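Local coordinates for protein putative nucleotide-diphospho-sugar transferase (Desulfovibrio desulfuricans subsp. desulfuricans, PDB 3CGX) that is probably a GT-A-type glycosyltransferase that uses a nucleotide-diphospho-sugar donor, its substrate not established, at residues G24-N29 with D193-L198; V200-N205 with A217-N222. All coordinates share one frame; numbering follows the deposited sequence.

Interaction 1 and interaction 2 follow one another along helix 195-204: its first turn packs on the end of helix 21-27, and its last turns pack on helix 214-221. Their centres lie 13 Å apart, and they meet directly, since Leu198 CD1 sits 3.7 Å from Leu219 CD2. Helix 195-204 is thus the shared element, and helix 223-226 adds Leu225 and Ile226 to the same apolar cluster. The two centres lie about 18 Å (interaction 1) and 20 Å (interaction 2) from the centre of the chain. In interaction 1 the N-terminal helix 21-27 meets the C-terminal helices; interaction 2 lies wholly among the latter, beside the mixed seven-stranded sheet.

Interaction 1 of 2, residues G24-N29 with D193-L198; sequences GEVVGN and DTVWDL
Asp197 OD2, two residues beyond the Val195 that packs on Val26 and Val27, is gripped by two backbone N-H groups. Asp193 N reaches it at 3.0 Å on the anti side, close to the carboxylate plane. Thr194 N comes from above that plane at 3.1 Å, in a nearly straight bond (165° at the hydrogen). In return, Thr194 OG1 accepts from Asp197 N at 3.2 Å, with a further weak bond from Trp196 N. This exchange gives N-H groups of the first turn of helix 195-204, which have no earlier helical carbonyl to bond, a side-chain acceptor, and the other carboxylate oxygen, OD1, is bonded to Asn190, which should help fix the rotation of the carboxylate. The Asp197 carboxylate therefore has both oxygens engaged, and its negative charge probably interacts well with the positive end of the helix.

The first turn, so pinned, presents Val195 to helix 21-27, which ends at the valines. Val195 and Val26 cross at about a right angle, each branch of one meeting a branch of the other: Val195 CG2 lies 3.9 Å from Val26 CG1, while Val195 CG1 lies 4.0 Å from Val26 CG2. Val195 CG1 stands between the backbone N and carbonyl carbon (chi1 70°), which leaves CG2 anti to the N and turned to the valines opposite. Val27 CG1 makes a looser contact with the same CG2, at 4.2 Å. Tyr229 also touches Val26 and Val195, and Leu23 backs Val195. A small valine patch thus joins two helix ends, with Thr194 and Asp197 forming a classic capping box at the start of the later one.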
# COMPACT_ATOMS: atom_id res chain seq x y z
N GLY A 24 -9.76 -15.63 1.57
CA GLY A 24 -9.54 -17.07 1.78
C GLY A 24 -10.76 -17.90 2.17
O GLY A 24 -10.82 -19.09 1.87
N GLU A 25 -11.72 -17.27 2.84
CA GLU A 25 -12.98 -17.95 3.25
C GLU A 25 -13.73 -18.47 2.04
O GLU A 25 -14.43 -19.48 2.09
CB GLU A 25 -13.89 -16.97 4.05
CG GLU A 25 -13.46 -16.88 5.51
CD GLU A 25 -14.20 -15.84 6.32
OE1 GLU A 25 -13.89 -14.63 6.20
OE2 GLU A 25 -15.04 -16.23 7.13
N VAL A 26 -13.50 -17.81 0.92
CA VAL A 26 -14.15 -18.15 -0.35
C VAL A 26 -13.25 -18.94 -1.29
O VAL A 26 -13.63 -20.00 -1.75
CB VAL A 26 -14.71 -16.89 -1.10
CG1 VAL A 26 -15.16 -17.22 -2.50
CG2 VAL A 26 -15.86 -16.28 -0.29
N VAL A 27 -12.02 -18.45 -1.53
CA VAL A 27 -11.17 -19.06 -2.53
C VAL A 27 -10.15 -20.04 -1.95
O VAL A 27 -9.42 -20.71 -2.69
CB VAL A 27 -10.43 -18.00 -3.41
CG1 VAL A 27 -11.42 -17.01 -4.04
CG2 VAL A 27 -9.31 -17.29 -2.60
N GLY A 28 -10.06 -20.07 -0.63
CA GLY A 28 -9.08 -20.92 0.06
C GLY A 28 -7.88 -20.10 0.51
O GLY A 28 -7.45 -19.21 -0.18
N ASN A 29 -7.35 -20.42 1.68
CA ASN A 29 -6.24 -19.63 2.23
C ASN A 29 -5.00 -19.65 1.36
O ASN A 29 -4.34 -18.63 1.23
CB ASN A 29 -5.88 -20.09 3.66
CG ASN A 29 -6.79 -19.50 4.69
OD1 ASN A 29 -7.63 -18.64 4.37
ND2 ASN A 29 -6.62 -19.94 5.98
N ASP A 193 -9.86 -6.67 -0.82
CA ASP A 193 -10.02 -7.41 0.46
C ASP A 193 -10.88 -8.67 0.29
O ASP A 193 -10.54 -9.72 0.78
CB ASP A 193 -10.68 -6.48 1.49
CG ASP A 193 -10.94 -7.17 2.88
OD1 ASP A 193 -10.05 -7.94 3.35
OD2 ASP A 193 -12.02 -6.89 3.52
N THR A 194 -12.02 -8.54 -0.38
CA THR A 194 -13.01 -9.61 -0.46
C THR A 194 -13.07 -10.20 -1.85
O THR A 194 -12.51 -9.65 -2.79
CB THR A 194 -14.42 -9.11 -0.11
OG1 THR A 194 -14.89 -8.28 -1.18
CG2 THR A 194 -14.48 -8.34 1.27
N VAL A 195 -13.79 -11.31 -1.99
CA VAL A 195 -13.94 -11.93 -3.31
C VAL A 195 -14.68 -10.97 -4.25
O VAL A 195 -14.46 -10.96 -5.47
CB VAL A 195 -14.63 -13.32 -3.24
CG1 VAL A 195 -16.16 -13.23 -2.86
CG2 VAL A 195 -14.40 -14.07 -4.60
N TRP A 196 -15.54 -10.13 -3.68
CA TRP A 196 -16.29 -9.17 -4.49
C TRP A 196 -15.30 -8.15 -5.08
O TRP A 196 -15.32 -7.82 -6.26
CB TRP A 196 -17.35 -8.46 -3.67
CG TRP A 196 -18.34 -9.34 -2.89
CD1 TRP A 196 -18.50 -9.38 -1.53
CD2 TRP A 196 -19.33 -10.22 -3.42
NE1 TRP A 196 -19.49 -10.24 -1.18
CE2 TRP A 196 -20.05 -10.75 -2.32
CE3 TRP A 196 -19.70 -10.58 -4.71
CZ2 TRP A 196 -21.11 -11.68 -2.47
CZ3 TRP A 196 -20.73 -11.47 -4.87
CH2 TRP A 196 -21.44 -12.01 -3.75
N ASP A 197 -14.40 -7.65 -4.24
CA ASP A 197 -13.38 -6.72 -4.68
C ASP A 197 -12.50 -7.35 -5.78
O ASP A 197 -12.10 -6.68 -6.74
CB ASP A 197 -12.45 -6.31 -3.52
CG ASP A 197 -13.15 -5.57 -2.42
OD1 ASP A 197 -14.13 -4.87 -2.66
OD2 ASP A 197 -12.68 -5.68 -1.32
N LEU A 198 -12.20 -8.65 -5.61
CA LEU A 198 -11.37 -9.40 -6.58
C LEU A 198 -12.10 -9.52 -7.93
O LEU A 198 -11.49 -9.41 -9.03
CB LEU A 198 -11.01 -10.79 -6.05
CG LEU A 198 -9.91 -11.59 -6.77
CD1 LEU A 198 -8.55 -10.94 -6.44
CD2 LEU A 198 -9.86 -13.09 -6.39

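Interaction 2 of 2, residues V200-N205 with A217-N222; sequences VLYRTN and ALLREN
Tyr202 and Leu219 are brought together by their first torsions: Tyr202 CG lies anti to its backbone N (chi1 -177°), while Leu219 CG lies anti to the carbonyl carbon (chi1 -57°). The two side chains slide past each other in opposite directions, so the phenol ring runs along the backbone of helix 214-221 and Leu219 CD1 points back to the Tyr202 CA. The closest approach is 3.5 Å, from Tyr202 CD1 to Leu219 CB. Leu219 O stands over one ring face, offset toward the rim, 3.9 Å from Tyr202 CZ. At the far end Tyr202 OH lies 3.6 Å from Arg220 CA, with the aliphatic start of the Arg220 chain just beyond, before its guanidinium leads away from helix 195-204.

Leu201 completes the interface from one side, its CD2 4.1 Å from Leu219 CD1 and the two side chains crossing at about a right angle. The short helix segments themselves are nearly perpendicular, at 98°, with axes 10.4 Å apart. Ile226 touches both Tyr202 and Leu219, and Leu35 of helix 29-47 touches Leu219. The ring of Tyr216 meets that of Tyr202, their planes inclined at about 40°.

No hydrogen bond crosses between the two segments: hydrocarbon and ring surface carry the contact. The polar end of the tyrosine, Tyr202 OH, is hydrogen-bonded to Asp223 OD1 at the start of helix 223-226, which implies that the phenol ring fills the apolar interface while its hydroxyl binds a third helical element.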
# COMPACT_ATOMS: atom_id res chain seq x y z
N VAL A 200 -14.33 -7.42 -9.13
CA VAL A 200 -14.30 -6.08 -9.77
C VAL A 200 -12.91 -5.80 -10.33
O VAL A 200 -12.80 -5.31 -11.48
CB VAL A 200 -14.69 -4.95 -8.78
CG1 VAL A 200 -14.46 -3.56 -9.43
CG2 VAL A 200 -16.12 -5.16 -8.25
N LEU A 201 -11.87 -6.16 -9.58
CA LEU A 201 -10.48 -5.98 -10.03
C LEU A 201 -10.32 -6.66 -11.38
O LEU A 201 -9.77 -6.10 -12.35
CB LEU A 201 -9.44 -6.55 -9.05
CG LEU A 201 -7.94 -6.52 -9.40
CD1 LEU A 201 -7.34 -5.08 -9.42
CD2 LEU A 201 -7.10 -7.42 -8.43
N TYR A 202 -10.83 -7.88 -11.44
CA TYR A 202 -10.73 -8.75 -12.65
C TYR A 202 -11.52 -8.19 -13.81
O TYR A 202 -11.00 -8.04 -14.92
CB TYR A 202 -11.23 -10.18 -12.32
CG TYR A 202 -11.13 -11.20 -13.46
CD1 TYR A 202 -9.95 -11.33 -14.21
CD2 TYR A 202 -12.17 -12.07 -13.74
CE1 TYR A 202 -9.84 -12.27 -15.23
CE2 TYR A 202 -12.08 -13.01 -14.76
CZ TYR A 202 -10.90 -13.09 -15.49
OH TYR A 202 -10.81 -14.03 -16.46
N ARG A 203 -12.76 -7.82 -13.57
CA ARG A 203 -13.63 -7.49 -14.68
C ARG A 203 -13.41 -6.09 -15.25
O ARG A 203 -13.71 -5.85 -16.41
CB ARG A 203 -15.05 -7.69 -14.28
CG ARG A 203 -15.38 -9.19 -14.11
CD ARG A 203 -16.60 -9.38 -13.33
NE ARG A 203 -17.75 -9.02 -14.10
CZ ARG A 203 -18.90 -8.63 -13.56
NH1 ARG A 203 -19.05 -8.53 -12.23
NH2 ARG A 203 -19.91 -8.34 -14.34
N THR A 204 -12.88 -5.18 -14.44
CA THR A 204 -12.64 -3.81 -14.89
C THR A 204 -11.23 -3.58 -15.45
O THR A 204 -10.94 -2.52 -15.98
CB THR A 204 -12.90 -2.81 -13.74
OG1 THR A 204 -11.94 -3.01 -12.69
CG2 THR A 204 -14.36 -2.97 -13.21
N ASN A 205 -10.35 -4.57 -15.36
CA ASN A 205 -8.99 -4.38 -15.91
C ASN A 205 -8.75 -5.14 -17.21
O ASN A 205 -7.62 -5.21 -17.69
CB ASN A 205 -7.90 -4.74 -14.92
CG ASN A 205 -7.69 -3.67 -13.90
OD1 ASN A 205 -8.15 -3.78 -12.76
ND2 ASN A 205 -7.03 -2.61 -14.31
N ALA A 217 -2.80 -12.67 -14.71
CA ALA A 217 -2.66 -14.05 -15.23
C ALA A 217 -3.30 -15.07 -14.27
O ALA A 217 -3.96 -16.04 -14.69
CB ALA A 217 -1.17 -14.43 -15.51
N LEU A 218 -3.05 -14.92 -12.98
CA LEU A 218 -3.69 -15.72 -11.96
C LEU A 218 -5.20 -15.63 -11.93
O LEU A 218 -5.88 -16.58 -11.72
CB LEU A 218 -3.23 -15.29 -10.60
CG LEU A 218 -2.37 -16.21 -9.82
CD1 LEU A 218 -3.02 -17.56 -9.66
CD2 LEU A 218 -1.18 -16.26 -10.64
N LEU A 219 -5.70 -14.44 -12.10
CA LEU A 219 -7.16 -14.20 -12.12
C LEU A 219 -7.80 -14.91 -13.30
O LEU A 219 -8.85 -15.52 -13.16
CB LEU A 219 -7.51 -12.71 -12.16
CG LEU A 219 -6.98 -11.80 -11.03
CD1 LEU A 219 -7.30 -10.31 -11.28
CD2 LEU A 219 -7.50 -12.22 -9.70
N ARG A 220 -7.15 -14.83 -14.46
CA ARG A 220 -7.63 -15.46 -15.70
C ARG A 220 -7.70 -16.98 -15.52
O ARG A 220 -8.67 -17.65 -15.94
CB ARG A 220 -6.70 -15.00 -16.86
CG ARG A 220 -7.20 -15.21 -18.20
CD ARG A 220 -6.26 -14.46 -19.11
NE ARG A 220 -4.92 -15.03 -19.01
CZ ARG A 220 -3.78 -14.33 -19.07
NH1 ARG A 220 -3.80 -13.01 -19.19
NH2 ARG A 220 -2.62 -14.97 -18.98
N GLU A 221 -6.68 -17.54 -14.86
CA GLU A 221 -6.67 -18.97 -14.53
C GLU A 221 -7.84 -19.33 -13.66
O GLU A 221 -8.35 -20.45 -13.73
CB GLU A 221 -5.41 -19.41 -13.76
CG GLU A 221 -4.16 -19.47 -14.52
CD GLU A 221 -2.97 -19.87 -13.64
OE1 GLU A 221 -3.17 -20.46 -12.53
OE2 GLU A 221 -1.84 -19.58 -14.09
N ASN A 222 -8.23 -18.37 -12.82
CA ASN A 222 -9.32 -18.57 -11.86
C ASN A 222 -10.65 -18.00 -12.35
O ASN A 222 -11.59 -17.79 -11.58
CB ASN A 222 -8.89 -18.03 -10.47
CG ASN A 222 -7.94 -18.98 -9.77
OD1 ASN A 222 -8.37 -19.96 -9.20
ND2 ASN A 222 -6.62 -18.71 -9.87